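Local structure of uncharacterized protein (Bacteroides ovatus, 3P02) at residues G198-T201 with E205-I208; E72-G75 with Y81-E84; D219-D222 with Y228-K231; I176-T181 with I287-K292. The protein is of unknown function but joins an N-terminal region of the DUF4973 family to a C-terminal region of the BT_3044-like family, both rich in beta strands. All blocks are in the same frame, centred on the assembly; numbering follows the deposited sequence. Where two conformers were deposited one is given.

From the N terminus, interaction 2 comes first: it closes a five-residue loop between the end of helix 65-74 and strand 83-84, in the DUF4973 region. The other three belong to the BT_3044-like region. Residues 176-181 open interaction 4, which is completed only at 287-292. The span between holds interaction 1, a three-residue closure within the loop from strand 192-196 to strand 211-220, then interaction 3, at the turn end of the hairpin 211-220 and 228-234. Interactions 1 and 3 thus nest within the loop that interaction 4 closes, and interactions 1 and 4 touch through Gln199, while interaction 2, in the other region, comes within about 6 Å of interaction 1 between nearest atoms without touching it.

Interaction 1 of 4, residues G198-T201 with E205-I208; sequences GQRT and EDRI. With EDO (1,2-ethanediol), chain D.
Arg200 and Asp206 form a side-on, two-pronged salt bridge, the tight part of this contact. Arg200 NE gives its hydrogen to Asp206 OD1 at 2.9 Å, nearly straight at 168°, and Arg200 NH2 meets Asp206 OD2 at 2.8 Å. Both oxygens lie in the guanidinium plane, each met on its syn side but from somewhat out of the carboxylate plane, with the two flat groups only 22° apart. A bend in the arginine chain (chi2 57°) turns the group back along its own segment, where NH1 bonds Gly198 O at 3.0 Å. All three guanidinium nitrogens are thus engaged, which fixes its rotation. Beside it, Thr201 O lies 3.2 Å from Arg207 CD, a backbone-to-methylene contact.

The looser side carries 1,2-ethanediol, probably from the crystallisation liquor: its O1 bonds Gly198 O at 2.5 Å and its O2 bonds Gln199 OE1 at 2.6 Å.

Asp206 OD2 is also hydrogen-bonded to Thr280 OG1. NH1 of Arg200 pairs with Asp278 at the end of strand 262-278, and the guanidinium makes a cation-pi contact with Tyr210 just before strand 211-220. Arg207 reaches Tyr204 O and, through NH2, Ser119 O in the loop preceding strand 122-130, tying the two family regions together.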
loop_
_atom_site.group_PDB
_atom_site.type_symbol
_atom_site.label_atom_id
_atom_site.label_comp_id
_atom_site.label_asym_id
_atom_site.label_seq_id
_atom_site.Cartn_x
_atom_site.Cartn_y
_atom_site.Cartn_z
ATOM N N GLY A 198 -7.318 -16.768 -7.648
ATOM C CA GLY A 198 -8.201 -17.524 -6.755
ATOM C C GLY A 198 -8.830 -16.811 -5.579
ATOM O O GLY A 198 -8.986 -17.407 -4.500
ATOM N N GLN A 199 -9.211 -15.547 -5.793
ATOM C CA GLN A 199 -9.891 -14.678 -4.820
ATOM C C GLN A 199 -9.011 -14.300 -3.623
ATOM O O GLN A 199 -9.504 -13.687 -2.673
ATOM C CB GLN A 199 -11.219 -15.287 -4.337
ATOM C CG GLN A 199 -12.315 -15.145 -5.351
ATOM C CD GLN A 199 -13.666 -15.386 -4.746
ATOM O OE1 GLN A 199 -13.907 -16.419 -4.127
ATOM N NE2 GLN A 199 -14.582 -14.448 -4.952
ATOM N N ARG A 200 -7.701 -14.583 -3.696
ATOM C CA ARG A 200 -6.812 -14.205 -2.599
ATOM C C ARG A 200 -6.674 -12.673 -2.529
ATOM O O ARG A 200 -6.826 -11.945 -3.523
ATOM C CB ARG A 200 -5.422 -14.877 -2.737
ATOM C CG ARG A 200 -5.279 -16.235 -2.019
ATOM C CD ARG A 200 -6.316 -17.261 -2.479
ATOM N NE ARG A 200 -6.057 -18.564 -1.889
ATOM C CZ ARG A 200 -6.614 -19.698 -2.309
ATOM N NH1 ARG A 200 -7.531 -19.681 -3.276
ATOM N NH2 ARG A 200 -6.292 -20.850 -1.742
ATOM N N THR A 201 -6.405 -12.175 -1.322
ATOM C CA THR A 201 -6.201 -10.749 -1.067
ATOM C C THR A 201 -5.096 -10.640 -0.030
ATOM O O THR A 201 -4.647 -11.664 0.505
ATOM C CB THR A 201 -7.502 -10.060 -0.531
ATOM O OG1 THR A 201 -7.705 -10.520 0.812
ATOM C CG2 THR A 201 -8.776 -10.340 -1.382
ATOM N N GLU A 205 -3.936 -15.903 4.365
ATOM C CA GLU A 205 -2.670 -16.438 4.843
ATOM C C GLU A 205 -1.830 -17.035 3.704
ATOM O O GLU A 205 -0.603 -16.868 3.713
ATOM C CB GLU A 205 -2.946 -17.510 5.893
ATOM C CG GLU A 205 -1.695 -18.007 6.591
ATOM C CD GLU A 205 -1.938 -19.139 7.565
ATOM O OE1 GLU A 205 -3.089 -19.285 8.036
ATOM O OE2 GLU A 205 -0.974 -19.883 7.852
ATOM N N ASP A 206 -2.469 -17.737 2.732
ATOM C CA ASP A 206 -1.686 -18.383 1.669
ATOM C C ASP A 206 -1.463 -17.500 0.432
ATOM O O ASP A 206 -1.030 -18.013 -0.605
ATOM C CB ASP A 206 -2.403 -19.696 1.234
ATOM C CG ASP A 206 -3.762 -19.502 0.578
ATOM O OD1 ASP A 206 -4.115 -18.323 0.238
ATOM O OD2 ASP A 206 -4.483 -20.504 0.416
ATOM N N ARG A 207 -1.695 -16.165 0.547
ATOM C CA ARG A 207 -1.684 -15.312 -0.644
ATOM C C ARG A 207 -0.397 -15.366 -1.493
ATOM O O ARG A 207 -0.499 -15.331 -2.711
ATOM C CB ARG A 207 -2.017 -13.867 -0.275
ATOM C CG ARG A 207 -0.970 -13.181 0.586
ATOM C CD ARG A 207 -1.510 -11.876 1.121
ATOM N NE ARG A 207 -0.504 -11.196 1.938
ATOM C CZ ARG A 207 -0.236 -11.519 3.194
ATOM N NH1 ARG A 207 -0.914 -12.494 3.799
ATOM N NH2 ARG A 207 0.677 -10.838 3.879
ATOM N N ILE A 208 0.807 -15.444 -0.869
ATOM C CA ILE A 208 2.032 -15.446 -1.715
ATOM C C ILE A 208 2.017 -16.598 -2.730
ATOM O O ILE A 208 2.539 -16.448 -3.825
ATOM C CB ILE A 208 3.299 -15.511 -0.835
ATOM C CG1 ILE A 208 3.419 -14.203 -0.026
ATOM C CG2 ILE A 208 4.557 -15.758 -1.701
ATOM C CD1 ILE A 208 4.620 -14.250 1.075
HETATM C C1 EDO D . -11.252 -19.862 -4.004
HETATM O O1 EDO D . -10.709 -18.785 -3.233
HETATM C C2 EDO D . -12.152 -19.322 -5.110
HETATM O O2 EDO D . -13.430 -18.968 -4.567
#

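Interaction 2 of 4, residues E72-G75 with Y81-E84; sequences EKFG and YFRE
Tyr81 OH donates to Gly75 O at 2.7 Å, the hydrogen bond that joins the two segments. The C=O...O angle is 151°, with the hydroxyl tilted somewhat from the carbonyl plane, while seen from the tyrosine the oxygen sits at the ring edge, in its plane. Gly75 is the first residue to leave helical geometry, with positive phi, so the bond is made just past the helix end.

Apolar packing follows along the same tyrosine. Its edge lies against Phe74: CB of Phe74 is 3.9 Å from Tyr81 CE1, and CD2 of Phe74 is also 3.9 Å from Tyr81 CD1. The two side chains run past each other in opposite directions.

The aromatic pair is Phe74 with Phe82. Their centroids are 5.8 Å apart and the planes make 49°, which is neither stacked nor T-shaped; the closest atoms are Phe74 CE2 and Phe82 CE2 at 3.8 Å, with the Phe82 carbon at the rim of the Phe74 ring. CG of Phe74 stands anti to its carbonyl carbon (chi1 -52°), which brings the ring against both Tyr81 and Phe82. Lys73 CB lies 4.0 Å above the Phe74 ring plane, over its centre.

Further out, Trp22 meets the Phe74 ring and Lys121 makes a cation-pi contact with Phe82. Asn70 OD1 in helix 65-74 bonds Phe82 N, and Arg83 pairs by backbone with Lys121 and Ala123, so the helix end is packed beside strand 83-84, which runs parallel to strand 122-130.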
loop_
_atom_site.group_PDB
_atom_site.type_symbol
_atom_site.label_atom_id
_atom_site.label_comp_id
_atom_site.label_asym_id
_atom_site.label_seq_id
_atom_site.Cartn_x
_atom_site.Cartn_y
_atom_site.Cartn_z
ATOM N N GLU A 72 -4.693 -5.986 19.253
ATOM C CA GLU A 72 -5.898 -5.210 19.510
ATOM C C GLU A 72 -6.743 -5.040 18.233
ATOM O O GLU A 72 -7.965 -5.035 18.325
ATOM C CB GLU A 72 -5.557 -3.854 20.156
ATOM C CG GLU A 72 -4.966 -4.057 21.549
ATOM C CD GLU A 72 -4.687 -2.789 22.339
ATOM O OE1 GLU A 72 -4.823 -1.686 21.763
ATOM O OE2 GLU A 72 -4.235 -2.908 23.500
ATOM N N LYS A 73 -6.109 -4.898 17.061
ATOM C CA LYS A 73 -6.859 -4.720 15.815
ATOM C C LYS A 73 -7.243 -6.032 15.162
ATOM O O LYS A 73 -8.314 -6.112 14.555
ATOM C CB LYS A 73 -6.067 -3.874 14.796
ATOM C CG LYS A 73 -5.924 -2.400 15.176
ATOM C CD LYS A 73 -7.203 -1.590 14.921
ATOM C CE LYS A 73 -7.135 -0.217 15.552
ATOM N NZ LYS A 73 -8.449 0.478 15.509
ATOM N N PHE A 74 -6.381 -7.054 15.246
ATOM C CA PHE A 74 -6.649 -8.294 14.499
ATOM C C PHE A 74 -6.823 -9.560 15.300
ATOM O O PHE A 74 -7.100 -10.604 14.695
ATOM C CB PHE A 74 -5.470 -8.520 13.516
ATOM C CG PHE A 74 -5.151 -7.325 12.646
ATOM C CD1 PHE A 74 -6.079 -6.849 11.724
ATOM C CD2 PHE A 74 -3.909 -6.687 12.731
ATOM C CE1 PHE A 74 -5.788 -5.753 10.911
ATOM C CE2 PHE A 74 -3.621 -5.576 11.932
ATOM C CZ PHE A 74 -4.557 -5.122 11.013
ATOM N N GLY A 75 -6.676 -9.495 16.618
ATOM C CA GLY A 75 -6.776 -10.700 17.436
ATOM C C GLY A 75 -5.744 -11.749 17.054
ATOM O O GLY A 75 -4.634 -11.413 16.622
ATOM N N TYR A 81 -1.149 -9.218 10.453
ATOM C CA TYR A 81 -0.314 -8.298 11.239
ATOM C C TYR A 81 0.600 -7.433 10.410
ATOM O O TYR A 81 1.165 -7.867 9.388
ATOM C CB TYR A 81 0.555 -9.083 12.219
ATOM C CG TYR A 81 -0.136 -9.727 13.406
ATOM C CD1 TYR A 81 -1.527 -9.728 13.523
ATOM C CD2 TYR A 81 0.604 -10.319 14.424
ATOM C CE1 TYR A 81 -2.159 -10.304 14.633
ATOM C CE2 TYR A 81 -0.016 -10.938 15.505
ATOM C CZ TYR A 81 -1.396 -10.904 15.621
ATOM O OH TYR A 81 -1.979 -11.486 16.727
ATOM N N PHE A 82 0.812 -6.219 10.929
ATOM C CA PHE A 82 1.831 -5.328 10.388
ATOM C C PHE A 82 3.166 -5.879 10.841
ATOM O O PHE A 82 3.303 -6.321 11.997
ATOM C CB PHE A 82 1.671 -3.892 10.942
ATOM C CG PHE A 82 0.418 -3.191 10.504
ATOM C CD1 PHE A 82 0.342 -2.586 9.257
ATOM C CD2 PHE A 82 -0.669 -3.082 11.362
ATOM C CE1 PHE A 82 -0.828 -1.935 8.853
ATOM C CE2 PHE A 82 -1.832 -2.423 10.957
ATOM C CZ PHE A 82 -1.908 -1.866 9.707
ATOM N N ARG A 83 4.150 -5.838 9.949
ATOM C CA ARG A 83 5.522 -6.222 10.251
ATOM C C ARG A 83 6.336 -4.970 10.377
ATOM O O ARG A 83 6.084 -4.007 9.648
ATOM C CB ARG A 83 6.092 -7.096 9.113
ATOM C CG ARG A 83 5.341 -8.426 8.961
ATOM C CD ARG A 83 5.887 -9.270 7.829
ATOM N NE ARG A 83 7.305 -9.603 8.016
ATOM C CZ ARG A 83 8.036 -10.291 7.142
ATOM N NH1 ARG A 83 7.491 -10.742 6.019
ATOM N NH2 ARG A 83 9.317 -10.529 7.382
ATOM N N GLU A 84 7.307 -4.957 11.297
ATOM C CA GLU A 84 8.154 -3.786 11.434
ATOM C C GLU A 84 8.941 -3.545 10.154
ATOM O O GLU A 84 9.620 -4.449 9.664
ATOM C CB GLU A 84 9.099 -3.934 12.636
ATOM C CG GLU A 84 9.990 -2.717 12.834
ATOM C CD GLU A 84 11.012 -2.919 13.942
ATOM O OE1 GLU A 84 10.622 -3.404 15.025
ATOM O OE2 GLU A 84 12.204 -2.613 13.724
#

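Interaction 3 of 4, residues D219-D222 with Y228-K231; sequences DKVD and YKMK
Lys229 N donates to Asp219 O at 2.8 Å with a nearly linear N-H...O angle of 175°. The same oxygen also receives a CA-H...O contact from Tyr228 CA at 3.4 Å, and it lies 3.5 Å from Tyr228 CD1. Next to this bond Lys220 and Tyr228 form an antiparallel non-hydrogen-bonded pair, their CA atoms 4.3 Å apart.

Although the CB atoms of that pair diverge, the ring returns to the partner strand: CG of Tyr228 stands anti to its carbonyl carbon (chi1 -75°), and CE1 comes within 3.6 Å of Lys220 CG. Lys220 CE is 3.6 Å from Tyr228 OH, so the extended lysine passes across the phenol at a slant. A serine in place of Tyr228 would lack the ring, which is likely to leave the Lys220 methylenes without their partner and the chain freer to move.

Lys229 CE rests 3.4 Å from Lys220 O and Val221 CG2 touches the aliphatic part of Lys229.

In the next shell, Thr217 OG1 bonds Lys229 O and Asp219 N, while Val221 pairs by backbone with Leu227. The contact lies at the turn end of the hairpin 211-220 and 228-234, and Tyr228 pairs by backbone with Tyr249 of strand 242-255.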
loop_
_atom_site.group_PDB
_atom_site.type_symbol
_atom_site.label_atom_id
_atom_site.label_comp_id
_atom_site.label_asym_id
_atom_site.label_seq_id
_atom_site.Cartn_x
_atom_site.Cartn_y
_atom_site.Cartn_z
ATOM N N ASP A 219 5.869 -1.367 -25.488
ATOM C CA ASP A 219 5.791 -1.809 -26.876
ATOM C C ASP A 219 4.367 -1.939 -27.397
ATOM O O ASP A 219 3.557 -2.667 -26.811
ATOM C CB ASP A 219 6.495 -3.164 -27.064
ATOM C CG ASP A 219 7.996 -3.183 -26.821
ATOM O OD1 ASP A 219 8.622 -2.099 -26.849
ATOM O OD2 ASP A 219 8.539 -4.281 -26.574
ATOM N N LYS A 220 4.076 -1.287 -28.540
ATOM C CA LYS A 220 2.770 -1.411 -29.187
ATOM C C LYS A 220 2.545 -2.802 -29.781
ATOM O O LYS A 220 3.465 -3.407 -30.361
ATOM C CB LYS A 220 2.636 -0.389 -30.336
ATOM C CG LYS A 220 2.311 1.016 -29.861
ATOM C CD LYS A 220 2.195 1.945 -31.051
ATOM C CE LYS A 220 1.711 3.317 -30.653
ATOM N NZ LYS A 220 1.514 4.180 -31.850
ATOM N N VAL A 221 1.303 -3.286 -29.714
ATOM C CA VAL A 221 0.911 -4.541 -30.361
ATOM C C VAL A 221 1.024 -4.374 -31.894
ATOM O O VAL A 221 1.585 -5.220 -32.603
ATOM C CB VAL A 221 -0.535 -4.932 -29.965
ATOM C CG1 VAL A 221 -1.026 -6.121 -30.796
ATOM C CG2 VAL A 221 -0.633 -5.243 -28.470
ATOM N N ASP A 222 0.472 -3.264 -32.375
ATOM C CA ASP A 222 0.405 -2.909 -33.787
ATOM C C ASP A 222 0.773 -1.444 -33.858
ATOM O O ASP A 222 0.140 -0.625 -33.177
ATOM C CB ASP A 222 -1.025 -3.196 -34.274
ATOM C CG ASP A 222 -1.348 -2.837 -35.715
ATOM O OD1 ASP A 222 -0.624 -2.008 -36.301
ATOM O OD2 ASP A 222 -2.355 -3.354 -36.237
ATOM N N TYR A 228 -0.959 -1.878 -26.088
ATOM C CA TYR A 228 0.401 -2.152 -25.655
ATOM C C TYR A 228 0.532 -3.566 -25.125
ATOM O O TYR A 228 -0.401 -4.094 -24.526
ATOM C CB TYR A 228 0.846 -1.144 -24.604
ATOM C CG TYR A 228 1.161 0.202 -25.209
ATOM C CD1 TYR A 228 2.427 0.481 -25.712
ATOM C CD2 TYR A 228 0.165 1.160 -25.378
ATOM C CE1 TYR A 228 2.705 1.698 -26.337
ATOM C CE2 TYR A 228 0.418 2.359 -26.041
ATOM C CZ TYR A 228 1.697 2.633 -26.498
ATOM O OH TYR A 228 1.950 3.825 -27.137
ATOM N N LYS A 229 1.692 -4.176 -25.369
ATOM C CA LYS A 229 1.988 -5.547 -24.941
ATOM C C LYS A 229 2.237 -5.614 -23.427
ATOM O O LYS A 229 2.692 -4.648 -22.792
ATOM C CB LYS A 229 3.273 -6.063 -25.645
ATOM C CG LYS A 229 3.135 -6.241 -27.144
ATOM C CD LYS A 229 4.491 -6.674 -27.752
ATOM C CE LYS A 229 4.487 -6.422 -29.225
ATOM N NZ LYS A 229 5.757 -6.888 -29.829
HETATM N N MSE A 230 1.982 -6.800 -22.882
HETATM C CA MSE A 230 2.246 -7.140 -21.488
HETATM C C MSE A 230 2.912 -8.486 -21.407
HETATM O O MSE A 230 2.894 -9.274 -22.370
HETATM C CB MSE A 230 0.937 -7.186 -20.697
HETATM C CG MSE A 230 0.215 -5.848 -20.703
HETATM SE SE MSE A 230 -1.290 -5.880 -19.533
HETATM C CE MSE A 230 -0.235 -5.955 -17.877
ATOM N N LYS A 231 3.497 -8.754 -20.241
ATOM C CA LYS A 231 3.962 -10.085 -19.863
ATOM C C LYS A 231 3.114 -10.510 -18.666
ATOM O O LYS A 231 2.739 -9.664 -17.854
ATOM C CB LYS A 231 5.455 -10.106 -19.521
ATOM C CG LYS A 231 6.326 -9.835 -20.752
ATOM C CD LYS A 231 7.803 -9.736 -20.411
ATOM C CE LYS A 231 8.635 -9.373 -21.620
ATOM N NZ LYS A 231 10.073 -9.227 -21.271
#

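Interaction 4 of 4, residues I176-T181 with I287-K292; sequences IKFSST and IEYNMK
Phe178 drives the edge of its ring at the face of Tyr289 and meets selenomethionine Met291 along another part of its rim. Its CB points toward strand 287-292, and CG stands between the backbone N and the carbonyl carbon (chi1 64°), which carries the ring across to that strand. CD1 of Phe178 meets Gln199 CG at 3.5 Å, and CD2 approaches Tyr289 CE1 at 4.1 Å. Farther along, CE2 sits over the centre of the tyrosine ring, 3.6 Å from Tyr289 CD1; centroids 5.0 Å apart and planes at 81° define an edge-to-face pair. On the other branch CE1 touches Met291 CE at 3.7 Å, and at the tip CZ is 4.1 Å from Met291 CG. The selenium stands 5.3 Å from the Phe178 centroid, at the ring edge, a Met-aromatic contact.

Cut back to an alanine, Phe178 would probably leave a gap beside the Tyr289 face and the Met291 methyl, both without their aromatic partner.

The segments meet at a steep angle, 97° between the axes of strands 176-178 and 287-292, and the join is made by side chains. Strand 166-170 lies between them in sheet order; Lys177 and Phe178 both pair with its Gly168 in a classic beta bulge. Phe178 also packs on Phe276 of strand 262-278.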
loop_
_atom_site.group_PDB
_atom_site.type_symbol
_atom_site.label_atom_id
_atom_site.label_comp_id
_atom_site.label_asym_id
_atom_site.label_seq_id
_atom_site.Cartn_x
_atom_site.Cartn_y
_atom_site.Cartn_z
ATOM N N ILE A 176 -19.347 -19.909 -14.261
ATOM C CA ILE A 176 -18.685 -18.993 -13.313
ATOM C C ILE A 176 -18.690 -19.588 -11.900
ATOM O O ILE A 176 -19.738 -20.023 -11.387
ATOM C CB ILE A 176 -19.283 -17.561 -13.345
ATOM C CG1 ILE A 176 -19.274 -17.015 -14.800
ATOM C CG2 ILE A 176 -18.491 -16.607 -12.417
ATOM C CD1 ILE A 176 -20.096 -15.716 -15.016
ATOM N N LYS A 177 -17.484 -19.657 -11.309
ATOM C CA LYS A 177 -17.249 -20.204 -9.968
ATOM C C LYS A 177 -16.906 -19.104 -8.987
ATOM O O LYS A 177 -17.265 -19.189 -7.809
ATOM C CB LYS A 177 -16.145 -21.277 -9.993
ATOM C CG LYS A 177 -16.551 -22.500 -10.832
ATOM C CD LYS A 177 -17.725 -23.253 -10.211
ATOM C CE LYS A 177 -18.338 -24.210 -11.212
ATOM N NZ LYS A 177 -19.577 -24.829 -10.643
ATOM N N PHE A 178 -16.201 -18.071 -9.452
ATOM C CA PHE A 178 -15.861 -16.965 -8.571
ATOM C C PHE A 178 -15.452 -15.729 -9.369
ATOM O O PHE A 178 -14.990 -15.844 -10.508
ATOM C CB PHE A 178 -14.717 -17.350 -7.593
ATOM C CG PHE A 178 -13.397 -17.661 -8.262
ATOM C CD1 PHE A 178 -12.465 -16.650 -8.511
ATOM C CD2 PHE A 178 -13.060 -18.971 -8.596
ATOM C CE1 PHE A 178 -11.237 -16.941 -9.117
ATOM C CE2 PHE A 178 -11.840 -19.261 -9.211
ATOM C CZ PHE A 178 -10.926 -18.249 -9.449
ATOM N N SER A 179 -15.537 -14.561 -8.718
ATOM C CA SER A 179 -15.000 -13.292 -9.220
ATOM C C SER A 179 -14.947 -12.335 -8.039
ATOM O O SER A 179 -15.630 -12.558 -7.028
ATOM C CB SER A 179 -15.784 -12.697 -10.395
ATOM O OG SER A 179 -17.070 -12.257 -9.978
ATOM N N SER A 180 -14.179 -11.256 -8.189
ATOM C CA SER A 180 -14.048 -10.246 -7.136
ATOM C C SER A 180 -14.339 -8.890 -7.706
ATOM O O SER A 180 -13.801 -8.565 -8.773
ATOM C CB SER A 180 -12.634 -10.278 -6.560
ATOM O OG SER A 180 -12.330 -11.567 -6.041
ATOM N N THR A 181 -15.134 -8.070 -6.999
ATOM C CA THR A 181 -15.469 -6.736 -7.507
ATOM C C THR A 181 -14.231 -5.868 -7.601
ATOM O O THR A 181 -14.137 -5.050 -8.540
ATOM C CB THR A 181 -16.548 -6.029 -6.665
ATOM O OG1 THR A 181 -16.069 -5.827 -5.342
ATOM C CG2 THR A 181 -17.860 -6.766 -6.649
ATOM N N ILE A 287 -7.961 -27.977 -6.764
ATOM C CA ILE A 287 -8.987 -27.546 -7.706
ATOM C C ILE A 287 -8.311 -26.900 -8.918
ATOM O O ILE A 287 -7.530 -25.951 -8.754
ATOM C CB ILE A 287 -10.019 -26.595 -7.055
ATOM C CG1 ILE A 287 -10.567 -27.151 -5.712
ATOM C CG2 ILE A 287 -11.148 -26.260 -8.039
ATOM C CD1 ILE A 287 -11.381 -28.389 -5.798
ATOM N N GLU A 288 -8.628 -27.391 -10.124
ATOM C CA GLU A 288 -8.056 -26.833 -11.340
ATOM C C GLU A 288 -8.966 -25.741 -11.863
ATOM O O GLU A 288 -10.048 -26.015 -12.400
ATOM C CB GLU A 288 -7.859 -27.933 -12.390
ATOM C CG GLU A 288 -6.910 -29.012 -11.906
ATOM C CD GLU A 288 -6.589 -30.109 -12.906
ATOM O OE1 GLU A 288 -7.101 -30.063 -14.048
ATOM O OE2 GLU A 288 -5.843 -31.039 -12.521
ATOM N N TYR A 289 -8.510 -24.511 -11.713
ATOM C CA TYR A 289 -9.264 -23.353 -12.125
ATOM C C TYR A 289 -8.689 -22.661 -13.357
ATOM O O TYR A 289 -7.604 -22.982 -13.828
ATOM C CB TYR A 289 -9.245 -22.327 -10.979
ATOM C CG TYR A 289 -10.111 -22.659 -9.782
ATOM C CD1 TYR A 289 -11.490 -22.817 -9.920
ATOM C CD2 TYR A 289 -9.590 -22.609 -8.492
ATOM C CE1 TYR A 289 -12.319 -22.991 -8.810
ATOM C CE2 TYR A 289 -10.406 -22.806 -7.370
ATOM C CZ TYR A 289 -11.778 -22.948 -7.532
ATOM O OH TYR A 289 -12.585 -23.210 -6.441
ATOM N N ASN A 290 -9.404 -21.637 -13.794
ATOM C CA ASN A 290 -9.012 -20.754 -14.885
ATOM C C ASN A 290 -9.533 -19.361 -14.594
ATOM O O ASN A 290 -10.636 -19.224 -14.058
ATOM C CB ASN A 290 -9.589 -21.260 -16.225
ATOM C CG ASN A 290 -9.338 -20.281 -17.374
ATOM O OD1 ASN A 290 -10.113 -19.337 -17.611
ATOM N ND2 ASN A 290 -8.296 -20.523 -18.153
HETATM N N MSE A 291 -8.758 -18.342 -14.931
HETATM C CA MSE A 291 -9.243 -16.953 -14.851
HETATM C C MSE A 291 -9.147 -16.374 -16.240
HETATM O O MSE A 291 -8.087 -16.471 -16.853
HETATM C CB MSE A 291 -8.437 -16.113 -13.838
HETATM C CG MSE A 291 -8.580 -16.713 -12.432
HETATM SE SE MSE A 291 -7.975 -15.520 -11.071
HETATM C CE MSE A 291 -9.450 -14.351 -10.999
ATOM N N LYS A 292 -10.247 -15.816 -16.741
ATOM C CA LYS A 292 -10.271 -15.257 -18.102
ATOM C C LYS A 292 -11.012 -13.954 -18.150
ATOM O O LYS A 292 -12.112 -13.825 -17.610
ATOM C CB LYS A 292 -10.945 -16.267 -19.067
ATOM C CG LYS A 292 -11.011 -15.813 -20.532
ATOM C CD LYS A 292 -11.529 -16.938 -21.442
ATOM C CE LYS A 292 -11.545 -16.522 -22.911
ATOM N NZ LYS A 292 -10.163 -16.257 -23.462
#